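PDB 3B1P: ribokinase, putative from Burkholderia thailandensis, which probably phosphorylates nucleosides as a kinase of the PfkB (ribokinase) family, binding inosine together with ADP. Local coordinates for residues I9-I14 with S100-I105; M42-G47 with A75-D80; G120-S125 with G142-Q147; M67-A72 with R93-T98; I14-G19 with V245-G250. All coordinates share one frame; numbering follows the deposited sequence. Where two conformers were deposited one is given.

In the fold
Near the N terminus, strand 10-16 opens two long loops. Contact 1 closes the first by pairing it with strand 101-107 in the small four-stranded sheet. Inside that loop lie contact 2, which joins outer strand 44-47 of this sheet to helix 76-85, and contact 4, which pairs strands 64-71 and 88-95 at one margin of the large sheet; these two cross along the chain. Contact 3 follows contact 1 in series and packs the segment after strand 114-118 on the turn before helix 146-159. Contact 5 joins strand 10-16 to the loop before helix 251-264; it crosses contact 1, shares Ile14 with it and encloses contacts 2, 3 and 4. Contacts 1 and 3 both touch inosine.

Contact 1 of 5, residues I9-I14 with S100-I105; sequences IAYDNI and SAQAMI. With NOS (inosine), chain B.
Asn13 N gives its hydrogen to Ala103 O at 2.7 Å, the shortest bond between strands 10-16 and 101-107, and the donor lies nearly along the C=O axis. Tyr11 N to Ala101 O, Ala103 N to Tyr11 O and Ile105 N to Asn13 O complete a regular parallel ladder. On the face carrying Tyr11, Gln102, Asn13 and Met104, the two amides lie nearly coplanar, 15° apart, in one of two Asn13 conformers. There Gln102 NE2 meets Asn13 OD1 at 2.8 Å in the carbonyl plane, on a lone pair, with an almost straight N-H...O angle of 172°; for the other conformer this bond is doubtful. A bend at chi2 (98°) of Gln102 turns its amide toward this neighbour. Met104 SD lies 3.4 Å from Asn13 CB, while the Tyr11 hydroxyl bonds to Asp74 O outside the pair. The other face holds the substrate. Asp12 OD1 accepts from inosine O2' at 2.6 Å, and OD2 faces O3' at a modelled distance so short that its value is doubtful; the carboxylate lies across both ribose hydroxyls. Ile105 CD1 packs 3.8 Å from Asp12 CG, and Ala103 CB lies 3.5 Å from Asp12 OD1; these apolar groups flank the acid. Asp253 and Ser8 also bond the nucleoside. Covering the substrate, the small sheet is the lid characteristic of the ribokinase family; in this dimer Ser36 of the second subunit adds to the site.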
# COMPACT_ATOMS: atom_id res chain seq x y z
N ILE A 9 -3.83 20.05 1.93
CA ILE A 9 -3.74 20.07 3.37
C ILE A 9 -4.55 18.89 3.81
O ILE A 9 -5.71 18.75 3.42
CB ILE A 9 -4.26 21.39 3.99
CG1 ILE A 9 -3.72 22.59 3.20
CG2 ILE A 9 -3.94 21.43 5.49
CD1 ILE A 9 -4.44 23.98 3.58
N ALA A 10 -3.93 18.02 4.58
CA ALA A 10 -4.49 16.69 4.72
C ALA A 10 -4.06 15.99 5.99
O ALA A 10 -3.03 16.34 6.63
CB ALA A 10 -4.12 15.85 3.47
N TYR A 11 -4.85 14.99 6.40
CA TYR A 11 -4.44 14.16 7.49
C TYR A 11 -3.89 12.84 6.95
O TYR A 11 -4.55 12.19 6.10
CB TYR A 11 -5.63 13.86 8.45
CG TYR A 11 -6.17 15.09 9.14
CD1 TYR A 11 -5.40 15.79 10.08
CD2 TYR A 11 -7.46 15.54 8.87
CE1 TYR A 11 -5.90 16.93 10.74
CE2 TYR A 11 -7.99 16.68 9.50
CZ TYR A 11 -7.20 17.37 10.45
OH TYR A 11 -7.74 18.49 11.07
N ASP A 12 -2.73 12.43 7.44
CA ASP A 12 -2.02 11.27 6.88
C ASP A 12 -2.07 10.09 7.82
O ASP A 12 -1.89 10.27 9.04
CB ASP A 12 -0.50 11.56 6.61
CG ASP A 12 -0.28 12.49 5.47
OD1 ASP A 12 -1.17 12.78 4.67
OD2 ASP A 12 0.86 12.97 5.34
N ASN A 13 -2.27 8.89 7.26
CA ASN A 13 -2.11 7.65 7.99
C ASN A 13 -1.03 6.83 7.29
O ASN A 13 -1.27 6.36 6.18
CB ASN A 13 -3.46 6.91 7.98
CG ASN A 13 -4.58 7.76 8.55
OD1 ASN A 13 -5.28 8.47 7.82
ND2 ASN A 13 -4.70 7.74 9.86
N ILE A 14 0.14 6.71 7.91
CA ILE A 14 1.34 6.19 7.23
C ILE A 14 1.72 4.82 7.76
O ILE A 14 1.88 4.63 8.98
CB ILE A 14 2.53 7.21 7.41
CG1 ILE A 14 2.12 8.52 6.73
CG2 ILE A 14 3.81 6.60 6.83
CD1 ILE A 14 2.97 9.78 7.19
N SER A 100 -11.93 16.99 5.51
CA SER A 100 -10.57 17.32 4.99
C SER A 100 -9.99 16.12 4.28
O SER A 100 -10.32 14.95 4.61
CB SER A 100 -9.68 17.64 6.17
OG SER A 100 -10.19 18.79 6.86
N ALA A 101 -9.09 16.40 3.35
CA ALA A 101 -8.34 15.30 2.66
C ALA A 101 -7.70 14.32 3.63
O ALA A 101 -7.21 14.69 4.71
CB ALA A 101 -7.29 15.89 1.73
N GLN A 102 -7.73 13.03 3.28
CA GLN A 102 -7.12 12.00 4.08
C GLN A 102 -6.27 11.10 3.17
O GLN A 102 -6.76 10.65 2.13
CB GLN A 102 -8.20 11.12 4.74
CG GLN A 102 -7.68 10.31 5.91
CD GLN A 102 -7.95 10.93 7.31
OE1 GLN A 102 -8.77 11.86 7.47
NE2 GLN A 102 -7.28 10.38 8.33
N ALA A 103 -5.03 10.83 3.57
CA ALA A 103 -4.14 9.95 2.79
C ALA A 103 -3.81 8.70 3.63
O ALA A 103 -3.43 8.79 4.80
CB ALA A 103 -2.85 10.69 2.43
N MET A 104 -3.98 7.51 3.04
CA MET A 104 -3.48 6.26 3.61
C MET A 104 -2.28 5.89 2.79
O MET A 104 -2.39 5.48 1.62
CB MET A 104 -4.55 5.16 3.46
CG MET A 104 -4.73 4.35 4.68
SD MET A 104 -5.65 5.22 5.96
CE MET A 104 -6.52 6.57 5.08
N ILE A 105 -1.10 6.08 3.37
CA ILE A 105 0.15 6.02 2.61
C ILE A 105 0.85 4.75 3.01
O ILE A 105 1.17 4.54 4.17
CB ILE A 105 1.04 7.22 3.00
CG1 ILE A 105 0.31 8.51 2.62
CG2 ILE A 105 2.42 7.11 2.25
CD1 ILE A 105 1.03 9.77 3.24
N9 NOS B . -0.60 13.46 -0.78
C4 NOS B . -1.31 14.09 -1.71
N3 NOS B . -1.69 15.39 -1.98
C2 NOS B . -2.40 15.73 -3.06
N1 NOS B . -2.80 14.76 -3.94
C6 NOS B . -2.51 13.44 -3.77
O6 NOS B . -2.87 12.55 -4.72
C5 NOS B . -1.65 13.01 -2.66
N7 NOS B . -1.17 11.85 -2.20
C8 NOS B . -0.50 12.11 -1.02
C5' NOS B . 3.67 13.79 1.00
O5' NOS B . 4.33 14.61 0.00
C4' NOS B . 2.22 14.28 1.14
O4' NOS B . 1.50 14.03 -0.06
C1' NOS B . 0.08 14.14 0.33
C2' NOS B . 0.03 13.44 1.65
O2' NOS B . -0.95 14.15 2.42
C3' NOS B . 1.44 13.57 2.23
O3' NOS B . 1.43 14.37 3.46
O HOH W 1 -8.44 19.08 2.99

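Contact 2 of 5, residues M42-G47 with A75-D80; sequences MRREFG and AQPYLD
Pro77 of helix 76-85 meets two side chains of strand 44-47. Its CG lies 3.7 Å from Arg44 NH2, at the edge of the guanidinium and in its plane, so the apolar ring borders the charged group and does not cover its face. The arginine chain leaves with CG anti to the backbone N (chi1 -168°) and bends at chi3, which carries the group across to the proline; it also makes a cation-pi contact with Tyr11. Pro77 O lies 3.8 Å from Phe46 CE2, and the proline CB packs a little farther from the same ring atom. Tyr78, next along the helix, brings its ring face and its hydroxyl to the strand. Phe46 turns an edge to the tyrosine in a T-shaped pair with planes 70° apart and centroids 5.0 Å apart. Phe46 CD2 stands over the centre of the Tyr78 ring, 3.7 Å from Tyr78 CD1. Beyond this stack the phenol reaches the end of the strand, where Tyr78 OH donates to Gly47 O at 2.6 Å, in the carbonyl plane and on a lone pair. Gln290 NE2 also bonds to the Tyr78 hydroxyl, which can thus accept from the amide while giving its own proton to Gly47. Leu79 leaves on the other side of the helix, toward Leu70 and Val94 of the large sheet. One phenol therefore combines a face for Phe46 with a short, directed bond that fixes the backbone carbonyl of Gly47, a residue touching the inosine and next to Gly48, which binds it.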
# COMPACT_ATOMS: atom_id res chain seq x y z
N MET A 42 -2.45 2.58 14.36
CA MET A 42 -2.49 3.74 13.45
C MET A 42 -2.54 5.07 14.21
O MET A 42 -3.24 5.19 15.20
CB MET A 42 -3.70 3.65 12.53
CG MET A 42 -3.72 2.42 11.63
SD MET A 42 -4.64 2.63 10.07
CE MET A 42 -6.35 2.95 10.59
N ARG A 43 -1.77 6.05 13.75
CA ARG A 43 -1.86 7.41 14.29
C ARG A 43 -1.96 8.39 13.16
O ARG A 43 -1.23 8.30 12.17
CB ARG A 43 -0.70 7.79 15.24
CG ARG A 43 0.67 7.23 14.91
CD ARG A 43 1.71 7.63 15.97
NE ARG A 43 2.13 9.03 15.81
CZ ARG A 43 1.86 10.03 16.66
NH1 ARG A 43 1.18 9.81 17.78
NH2 ARG A 43 2.29 11.26 16.38
N ARG A 44 -2.89 9.32 13.28
CA ARG A 44 -3.11 10.29 12.27
C ARG A 44 -1.98 11.31 12.44
O ARG A 44 -1.55 11.55 13.58
CB ARG A 44 -4.47 10.90 12.48
CG ARG A 44 -4.96 11.72 11.34
CD ARG A 44 -6.32 12.34 11.65
NE ARG A 44 -6.26 13.43 12.65
CZ ARG A 44 -7.29 14.23 12.95
NH1 ARG A 44 -8.44 14.09 12.30
NH2 ARG A 44 -7.17 15.19 13.87
N GLU A 45 -1.44 11.80 11.32
CA GLU A 45 -0.41 12.86 11.32
C GLU A 45 -0.88 14.03 10.50
O GLU A 45 -1.72 13.89 9.62
CB GLU A 45 0.92 12.39 10.75
CG GLU A 45 1.47 11.11 11.33
CD GLU A 45 2.20 11.27 12.68
OE1 GLU A 45 2.22 12.36 13.30
OE2 GLU A 45 2.75 10.24 13.14
N PHE A 46 -0.33 15.21 10.79
CA PHE A 46 -0.57 16.39 10.03
C PHE A 46 0.26 16.32 8.76
O PHE A 46 1.48 16.11 8.83
CB PHE A 46 -0.19 17.62 10.85
CG PHE A 46 -1.07 17.82 12.05
CD1 PHE A 46 -0.62 17.52 13.32
CD2 PHE A 46 -2.35 18.34 11.87
CE1 PHE A 46 -1.46 17.73 14.46
CE2 PHE A 46 -3.20 18.53 12.98
CZ PHE A 46 -2.74 18.25 14.27
N GLY A 47 -0.43 16.44 7.64
CA GLY A 47 0.19 16.34 6.31
C GLY A 47 -0.44 17.19 5.26
O GLY A 47 -0.93 18.28 5.52
N ALA A 75 -11.67 20.11 10.33
CA ALA A 75 -10.52 21.02 10.15
C ALA A 75 -9.89 21.46 11.49
O ALA A 75 -8.70 21.83 11.53
CB ALA A 75 -10.93 22.23 9.38
N GLN A 76 -10.65 21.41 12.57
CA GLN A 76 -10.20 22.12 13.79
C GLN A 76 -8.79 21.81 14.33
O GLN A 76 -8.04 22.77 14.61
CB GLN A 76 -11.23 22.06 14.95
CG GLN A 76 -10.97 23.25 15.98
CD GLN A 76 -11.25 24.60 15.36
OE1 GLN A 76 -12.20 24.77 14.58
NE2 GLN A 76 -10.39 25.58 15.64
N PRO A 77 -8.43 20.54 14.55
CA PRO A 77 -7.07 20.33 15.02
C PRO A 77 -5.99 20.98 14.13
O PRO A 77 -4.95 21.44 14.67
CB PRO A 77 -6.92 18.81 15.03
CG PRO A 77 -8.37 18.34 15.33
CD PRO A 77 -9.17 19.25 14.47
N TYR A 78 -6.20 21.03 12.81
CA TYR A 78 -5.16 21.58 11.91
C TYR A 78 -5.17 23.12 12.07
O TYR A 78 -4.12 23.80 12.09
CB TYR A 78 -5.43 21.15 10.45
CG TYR A 78 -4.15 20.80 9.68
CD1 TYR A 78 -4.09 19.70 8.84
CD2 TYR A 78 -3.00 21.62 9.80
CE1 TYR A 78 -2.89 19.39 8.12
CE2 TYR A 78 -1.83 21.31 9.12
CZ TYR A 78 -1.81 20.19 8.29
OH TYR A 78 -0.68 19.89 7.56
N LEU A 79 -6.36 23.69 12.20
CA LEU A 79 -6.48 25.16 12.33
C LEU A 79 -5.78 25.60 13.62
O LEU A 79 -5.06 26.59 13.61
CB LEU A 79 -7.93 25.59 12.36
CG LEU A 79 -8.74 25.12 11.16
CD1 LEU A 79 -10.21 25.48 11.43
CD2 LEU A 79 -8.25 25.75 9.89
N ASP A 80 -5.99 24.84 14.69
CA ASP A 80 -5.35 25.11 15.98
C ASP A 80 -3.83 24.91 15.92
O ASP A 80 -3.08 25.63 16.59
CB ASP A 80 -5.93 24.21 17.05
CG ASP A 80 -7.38 24.56 17.40
OD1 ASP A 80 -7.91 25.58 16.91
OD2 ASP A 80 -7.98 23.77 18.14

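Contact 3 of 5, residues G120-S125 with G142-Q147; sequences GAMMQS and GPDGFQ. With NOS (inosine), chain B.
Packing carries most of this contact, and Met122 is its main apolar piece. Its chain runs extended from the backbone (chi1 -170°) and then bends at chi3 (88°), laying CE 3.5 Å from Asp144 C while Met122 CG approaches Asp144 OD1 at 3.3 Å. Ser125 supplies the other close approach, with its CB 3.0 Å from Asp144 OD1, a tight fit for a carbon and a carboxylate oxygen. Gly145 is wedged between the same two residues: its CA lies 3.6 Å from both Met122 O and Ser125 OG. Gly145 is also the N-cap of helix 146-159, so the 3-10 turn at 121-125 rests on the link by which strand 138-141 of the large sheet passes into its following helix. A clear side-chain hydrogen bond lies within residues 142-147. Gly145 N donates to Asp144 OD1 at 2.9 Å, reaching the anti side of the oxygen 25° out of the carboxylate plane, and this holds the carboxylate beside its own backbone. Ligand contacts come from both segments, as Pro143 CB lies 3.5 Å and Met122 SD 3.7 Å from C2 of the inosine base.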
# COMPACT_ATOMS: atom_id res chain seq x y z
N GLY A 120 -11.79 14.64 -0.34
CA GLY A 120 -12.67 15.57 0.38
C GLY A 120 -12.58 16.99 -0.15
O GLY A 120 -12.72 17.28 -1.33
N ALA A 121 -12.34 17.92 0.78
CA ALA A 121 -12.30 19.35 0.46
C ALA A 121 -11.23 19.75 -0.53
O ALA A 121 -11.32 20.76 -1.21
CB ALA A 121 -12.13 20.18 1.79
N MET A 122 -10.20 18.92 -0.70
CA MET A 122 -9.23 19.20 -1.74
C MET A 122 -9.81 19.33 -3.12
O MET A 122 -9.30 20.04 -3.99
CB MET A 122 -8.09 18.14 -1.70
CG MET A 122 -6.92 18.59 -2.65
SD MET A 122 -5.72 17.25 -2.88
CE MET A 122 -6.43 16.35 -4.30
N MET A 123 -10.94 18.65 -3.36
CA MET A 123 -11.66 18.70 -4.64
C MET A 123 -12.09 20.11 -5.04
O MET A 123 -12.34 20.36 -6.18
CB MET A 123 -12.92 17.81 -4.58
CG MET A 123 -12.63 16.32 -4.58
SD MET A 123 -14.12 15.28 -4.49
CE MET A 123 -14.54 15.43 -2.75
N GLN A 124 -12.21 21.00 -4.06
CA GLN A 124 -12.66 22.36 -4.29
C GLN A 124 -11.54 23.33 -4.11
O GLN A 124 -11.81 24.52 -3.88
CB GLN A 124 -13.81 22.72 -3.33
CG GLN A 124 -15.05 21.85 -3.59
CD GLN A 124 -16.19 22.15 -2.65
OE1 GLN A 124 -16.90 23.13 -2.85
NE2 GLN A 124 -16.37 21.32 -1.62
N SER A 125 -10.28 22.88 -4.27
CA SER A 125 -9.14 23.80 -4.09
C SER A 125 -9.16 25.09 -4.96
O SER A 125 -8.59 26.11 -4.58
CB SER A 125 -7.81 23.02 -4.25
OG SER A 125 -7.64 22.65 -5.60
N GLY A 142 1.81 22.81 -5.67
CA GLY A 142 2.05 21.43 -5.30
C GLY A 142 0.80 20.61 -5.59
O GLY A 142 -0.22 21.15 -6.08
N PRO A 143 0.89 19.31 -5.30
CA PRO A 143 -0.23 18.37 -5.55
C PRO A 143 -1.52 18.89 -4.88
O PRO A 143 -1.53 19.24 -3.66
CB PRO A 143 0.27 17.08 -4.90
CG PRO A 143 1.78 17.14 -5.09
CD PRO A 143 2.05 18.65 -4.69
N ASP A 144 -2.61 18.90 -5.66
CA ASP A 144 -3.83 19.55 -5.17
C ASP A 144 -4.96 19.03 -6.01
O ASP A 144 -4.74 18.17 -6.91
CB ASP A 144 -3.71 21.08 -5.37
CG ASP A 144 -4.41 21.87 -4.27
OD1 ASP A 144 -5.34 21.34 -3.65
OD2 ASP A 144 -3.97 23.00 -4.02
N GLY A 145 -6.17 19.56 -5.81
CA GLY A 145 -7.21 19.29 -6.85
C GLY A 145 -6.75 19.74 -8.22
O GLY A 145 -6.09 20.78 -8.35
N PHE A 146 -7.07 18.97 -9.28
CA PHE A 146 -6.56 19.33 -10.61
C PHE A 146 -6.92 20.73 -11.03
O PHE A 146 -6.09 21.47 -11.55
CB PHE A 146 -7.07 18.36 -11.70
CG PHE A 146 -6.55 18.64 -13.04
CD1 PHE A 146 -5.17 18.62 -13.27
CD2 PHE A 146 -7.40 18.87 -14.12
CE1 PHE A 146 -4.66 18.88 -14.53
CE2 PHE A 146 -6.88 19.13 -15.40
CZ PHE A 146 -5.48 19.12 -15.60
N GLN A 147 -8.20 21.09 -10.89
CA GLN A 147 -8.62 22.39 -11.38
C GLN A 147 -7.84 23.51 -10.64
O GLN A 147 -7.45 24.53 -11.25
CB GLN A 147 -10.14 22.56 -11.11
CG GLN A 147 -10.63 23.86 -11.73
CD GLN A 147 -12.15 24.06 -11.64
OE1 GLN A 147 -12.91 23.15 -11.27
NE2 GLN A 147 -12.57 25.27 -11.98
N9 NOS B . -0.60 13.46 -0.78
C4 NOS B . -1.31 14.09 -1.71
N3 NOS B . -1.69 15.39 -1.98
C2 NOS B . -2.40 15.73 -3.06
N1 NOS B . -2.80 14.76 -3.94
C6 NOS B . -2.51 13.44 -3.77
O6 NOS B . -2.87 12.55 -4.72
C5 NOS B . -1.65 13.01 -2.66
N7 NOS B . -1.17 11.85 -2.20
C8 NOS B . -0.50 12.11 -1.02
C5' NOS B . 3.67 13.79 1.00
O5' NOS B . 4.33 14.61 0.00
C4' NOS B . 2.22 14.28 1.14
O4' NOS B . 1.50 14.03 -0.06
C1' NOS B . 0.08 14.14 0.33
C2' NOS B . 0.03 13.44 1.65
O2' NOS B . -0.95 14.15 2.42
C3' NOS B . 1.44 13.57 2.23
O3' NOS B . 1.43 14.37 3.46

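Contact 4 of 5, residues M67-A72 with R93-T98; sequences MGTLGA and RVLPDT
Leu95 passes from the Leu70 carbonyl to the Thr69 side chain, which it crosses at an angle. Its CB lies 3.8 Å from Leu70 O, its CG stays close to the same carbonyl, and its tip CD1 meets Thr69 CG2 at 3.9 Å; beyond the pair, Gln124 also touches this side chain. Thr69 CG2 lies equally near Arg93 CB, while the threonine hydroxyl bonds to Ala121 O. On the other face Val94 CG1 presses against Ala72 CA at 3.4 Å, and Leu79 of helix 76-85 covers Val94 and Leu70. The backbones are joined in parallel register by Arg93 N to Gly68 O, Leu70 N to Arg93 O and Leu95 N to Leu70 O, closing the beta-alpha-beta crossover of strand 64-71, helix 76-85 and strand 88-95. The pairing ends at a type II turn from Leu95 to Thr98, whose Thr98 O lies 3.1 Å from Gly71 CA. Ala72 N reaches Leu95 O at 2.7 Å, and Thr98 OG1 donates to it at 2.8 Å, from opposite faces of the carbonyl plane. With chi1 at 61°, the threonine oxygen is turned back to its own turn. Two donors thus hold one carbonyl oxygen, fixing the turn and the last rung together.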
# COMPACT_ATOMS: atom_id res chain seq x y z
N MET A 67 -2.09 28.10 0.92
CA MET A 67 -3.32 28.32 0.18
C MET A 67 -3.85 26.90 -0.12
O MET A 67 -3.21 26.15 -0.89
CB MET A 67 -3.06 29.12 -1.07
CG MET A 67 -4.32 29.27 -2.04
SD MET A 67 -4.22 30.43 -3.33
CE MET A 67 -4.55 31.96 -2.36
N GLY A 68 -4.95 26.52 0.50
CA GLY A 68 -5.48 25.17 0.30
C GLY A 68 -6.85 25.20 0.88
O GLY A 68 -7.19 26.14 1.62
N THR A 69 -7.59 24.12 0.62
CA THR A 69 -8.97 23.98 1.32
C THR A 69 -8.99 22.82 2.36
O THR A 69 -8.40 21.73 2.18
CB THR A 69 -9.99 23.70 0.21
OG1 THR A 69 -9.34 22.78 -0.79
CG2 THR A 69 -10.37 24.96 -0.46
N LEU A 70 -9.71 23.01 3.49
CA LEU A 70 -9.88 22.01 4.49
C LEU A 70 -11.42 21.85 4.60
O LEU A 70 -12.17 22.67 4.04
CB LEU A 70 -9.37 22.46 5.85
CG LEU A 70 -7.86 22.27 6.08
CD1 LEU A 70 -7.46 23.05 7.31
CD2 LEU A 70 -7.50 20.82 6.30
N GLY A 71 -11.84 20.80 5.25
CA GLY A 71 -13.30 20.55 5.41
C GLY A 71 -13.69 20.95 6.83
O GLY A 71 -13.07 20.49 7.80
N ALA A 72 -14.75 21.75 6.93
CA ALA A 72 -15.22 22.26 8.22
C ALA A 72 -15.49 21.17 9.22
O ALA A 72 -15.29 21.36 10.42
CB ALA A 72 -16.45 23.14 8.05
N ARG A 93 -8.92 28.02 3.28
CA ARG A 93 -10.39 28.05 3.22
C ARG A 93 -10.95 26.80 3.83
O ARG A 93 -10.56 25.69 3.46
CB ARG A 93 -10.90 28.16 1.79
CG ARG A 93 -12.41 28.44 1.73
CD ARG A 93 -12.68 29.93 2.05
NE ARG A 93 -11.99 30.80 1.09
CZ ARG A 93 -12.46 31.08 -0.13
NH1 ARG A 93 -13.63 30.58 -0.50
NH2 ARG A 93 -11.77 31.87 -0.97
N VAL A 94 -11.93 26.96 4.74
CA VAL A 94 -12.53 25.83 5.44
C VAL A 94 -13.96 25.70 4.87
O VAL A 94 -14.77 26.63 5.01
CB VAL A 94 -12.56 26.09 6.95
CG1 VAL A 94 -13.21 24.96 7.67
CG2 VAL A 94 -11.12 26.22 7.51
N LEU A 95 -14.26 24.58 4.19
CA LEU A 95 -15.51 24.46 3.44
C LEU A 95 -16.57 23.79 4.30
O LEU A 95 -16.32 22.76 4.96
CB LEU A 95 -15.29 23.71 2.11
CG LEU A 95 -14.24 24.38 1.20
CD1 LEU A 95 -14.03 23.56 -0.08
CD2 LEU A 95 -14.54 25.83 0.80
N PRO A 96 -17.81 24.37 4.29
CA PRO A 96 -18.83 23.83 5.17
C PRO A 96 -19.21 22.38 4.83
O PRO A 96 -19.26 22.08 3.66
CB PRO A 96 -20.05 24.75 4.91
CG PRO A 96 -19.80 25.48 3.68
CD PRO A 96 -18.24 25.57 3.54
N ASP A 97 -19.47 21.55 5.84
CA ASP A 97 -20.13 20.25 5.70
C ASP A 97 -19.36 19.36 4.74
O ASP A 97 -19.95 18.66 3.93
CB ASP A 97 -21.56 20.46 5.22
CG ASP A 97 -22.46 20.96 6.34
OD1 ASP A 97 -23.10 21.94 6.07
OD2 ASP A 97 -22.48 20.39 7.46
N THR A 98 -18.04 19.49 4.79
CA THR A 98 -17.13 18.67 3.98
C THR A 98 -16.04 18.16 4.92
O THR A 98 -15.81 18.75 5.99
CB THR A 98 -16.53 19.45 2.82
OG1 THR A 98 -15.77 20.54 3.32
CG2 THR A 98 -17.58 20.06 1.97

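Contact 5 of 5, residues I14-G19 with V245-G250; sequences IMTFEG and VIDPTG
The Asp247 carboxylate is the flat group of this contact, and residues of both segments lie about it. Thr16 OG1 stands over one face, 3.9 Å from Asp247 OD1, too far to bond; this hydroxyl is buried without a polar partner in the model. On the opposite face Thr249 N donates to Asp247 OD1 at 2.9 Å, well above the plane (62° out of it). Thr249 OG1 takes the syn lone pair of the same oxygen at 2.7 Å, so OD1 is gripped twice by one residue. The other oxygen, OD2, accepts from Gly288 N, and the acid is thereby tied to the loop after helix 269-284. Strand 10-16 offers mainly carbon to this polar cluster. Ile14 CG2 approaches Asp247 OD2 at 3.8 Å and Thr249 OG1 at 3.7 Å, and Ile14 and Thr249 reach toward each other tip to tip, with CD1 of the isoleucine 3.9 Å from CG2 of the threonine. Thr16 CG2, set anti to its nitrogen (chi1 -53° for OG1), packs 3.7 Å from Ile246 O. The bond from Thr249 N makes an Asx turn, which leads to Gly250 at the N-cap of helix 251-264. Together with Gly252, which binds ADP, and Asp253, which binds inosine, residues 247-250 form the Asp-Pro-Thr-Gly-x-Gly-Asp signature of PfkB kinases, whose helix start probably makes the anion hole.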
# COMPACT_ATOMS: atom_id res chain seq x y z
N ILE A 14 0.14 6.71 7.91
CA ILE A 14 1.34 6.19 7.23
C ILE A 14 1.72 4.82 7.76
O ILE A 14 1.88 4.63 8.98
CB ILE A 14 2.53 7.21 7.41
CG1 ILE A 14 2.12 8.52 6.73
CG2 ILE A 14 3.81 6.60 6.83
CD1 ILE A 14 2.97 9.78 7.19
N MET A 15 1.87 3.87 6.82
CA MET A 15 2.30 2.52 7.15
C MET A 15 3.65 2.32 6.50
O MET A 15 3.77 2.27 5.28
CB MET A 15 1.26 1.48 6.64
CG MET A 15 -0.14 1.70 7.28
SD MET A 15 -1.59 1.35 6.21
CE MET A 15 -1.63 2.71 5.00
N THR A 16 4.67 2.20 7.34
CA THR A 16 6.05 2.06 6.86
C THR A 16 6.57 0.65 6.90
O THR A 16 6.76 0.03 7.97
CB THR A 16 7.00 3.00 7.64
OG1 THR A 16 6.44 4.32 7.58
CG2 THR A 16 8.38 2.93 7.00
N PHE A 17 6.80 0.10 5.72
CA PHE A 17 7.52 -1.17 5.63
C PHE A 17 9.00 -0.94 5.94
O PHE A 17 9.67 -0.13 5.27
CB PHE A 17 7.36 -1.79 4.23
CG PHE A 17 8.15 -3.01 4.01
CD1 PHE A 17 8.03 -4.10 4.85
CD2 PHE A 17 9.02 -3.11 2.91
CE1 PHE A 17 8.73 -5.25 4.63
CE2 PHE A 17 9.76 -4.29 2.68
CZ PHE A 17 9.62 -5.36 3.53
N GLU A 18 9.49 -1.72 6.92
CA GLU A 18 10.92 -1.59 7.33
C GLU A 18 11.75 -2.45 6.41
O GLU A 18 12.20 -3.56 6.77
CB GLU A 18 11.10 -2.00 8.81
CG GLU A 18 10.21 -1.27 9.76
CD GLU A 18 10.34 0.24 9.71
OE1 GLU A 18 11.47 0.73 9.46
OE2 GLU A 18 9.30 0.94 9.95
N GLY A 19 11.90 -2.00 5.17
CA GLY A 19 12.53 -2.78 4.14
C GLY A 19 12.38 -2.06 2.81
O GLY A 19 12.06 -0.87 2.79
N VAL A 245 17.01 6.31 9.74
CA VAL A 245 16.02 6.31 8.66
C VAL A 245 14.72 5.72 9.24
O VAL A 245 14.65 4.51 9.55
CB VAL A 245 16.55 5.57 7.39
CG1 VAL A 245 15.46 5.47 6.33
CG2 VAL A 245 17.74 6.31 6.81
N ILE A 246 13.75 6.59 9.50
CA ILE A 246 12.51 6.16 10.16
C ILE A 246 11.37 6.15 9.13
O ILE A 246 10.70 5.12 8.94
CB ILE A 246 12.14 7.07 11.33
CG1 ILE A 246 13.17 6.96 12.48
CG2 ILE A 246 10.77 6.73 11.88
CD1 ILE A 246 13.45 5.49 12.95
N ASP A 247 11.18 7.28 8.43
CA ASP A 247 9.98 7.48 7.58
C ASP A 247 10.34 8.55 6.55
O ASP A 247 10.52 9.69 6.91
CB ASP A 247 8.79 7.96 8.40
CG ASP A 247 7.55 8.25 7.55
OD1 ASP A 247 7.51 7.84 6.36
OD2 ASP A 247 6.59 8.82 8.10
N PRO A 248 10.42 8.17 5.28
CA PRO A 248 10.74 9.15 4.26
C PRO A 248 9.53 9.96 3.80
O PRO A 248 9.69 10.85 2.99
CB PRO A 248 11.26 8.27 3.10
CG PRO A 248 10.34 7.03 3.25
CD PRO A 248 10.45 6.79 4.73
N THR A 249 8.30 9.66 4.26
CA THR A 249 7.15 10.44 3.78
C THR A 249 7.30 11.95 4.04
O THR A 249 7.46 12.36 5.19
CB THR A 249 5.85 10.00 4.50
OG1 THR A 249 5.79 8.58 4.43
CG2 THR A 249 4.66 10.62 3.83
N GLY A 250 7.23 12.73 2.97
CA GLY A 250 7.37 14.18 3.02
C GLY A 250 8.81 14.65 3.01
O GLY A 250 9.02 15.84 3.24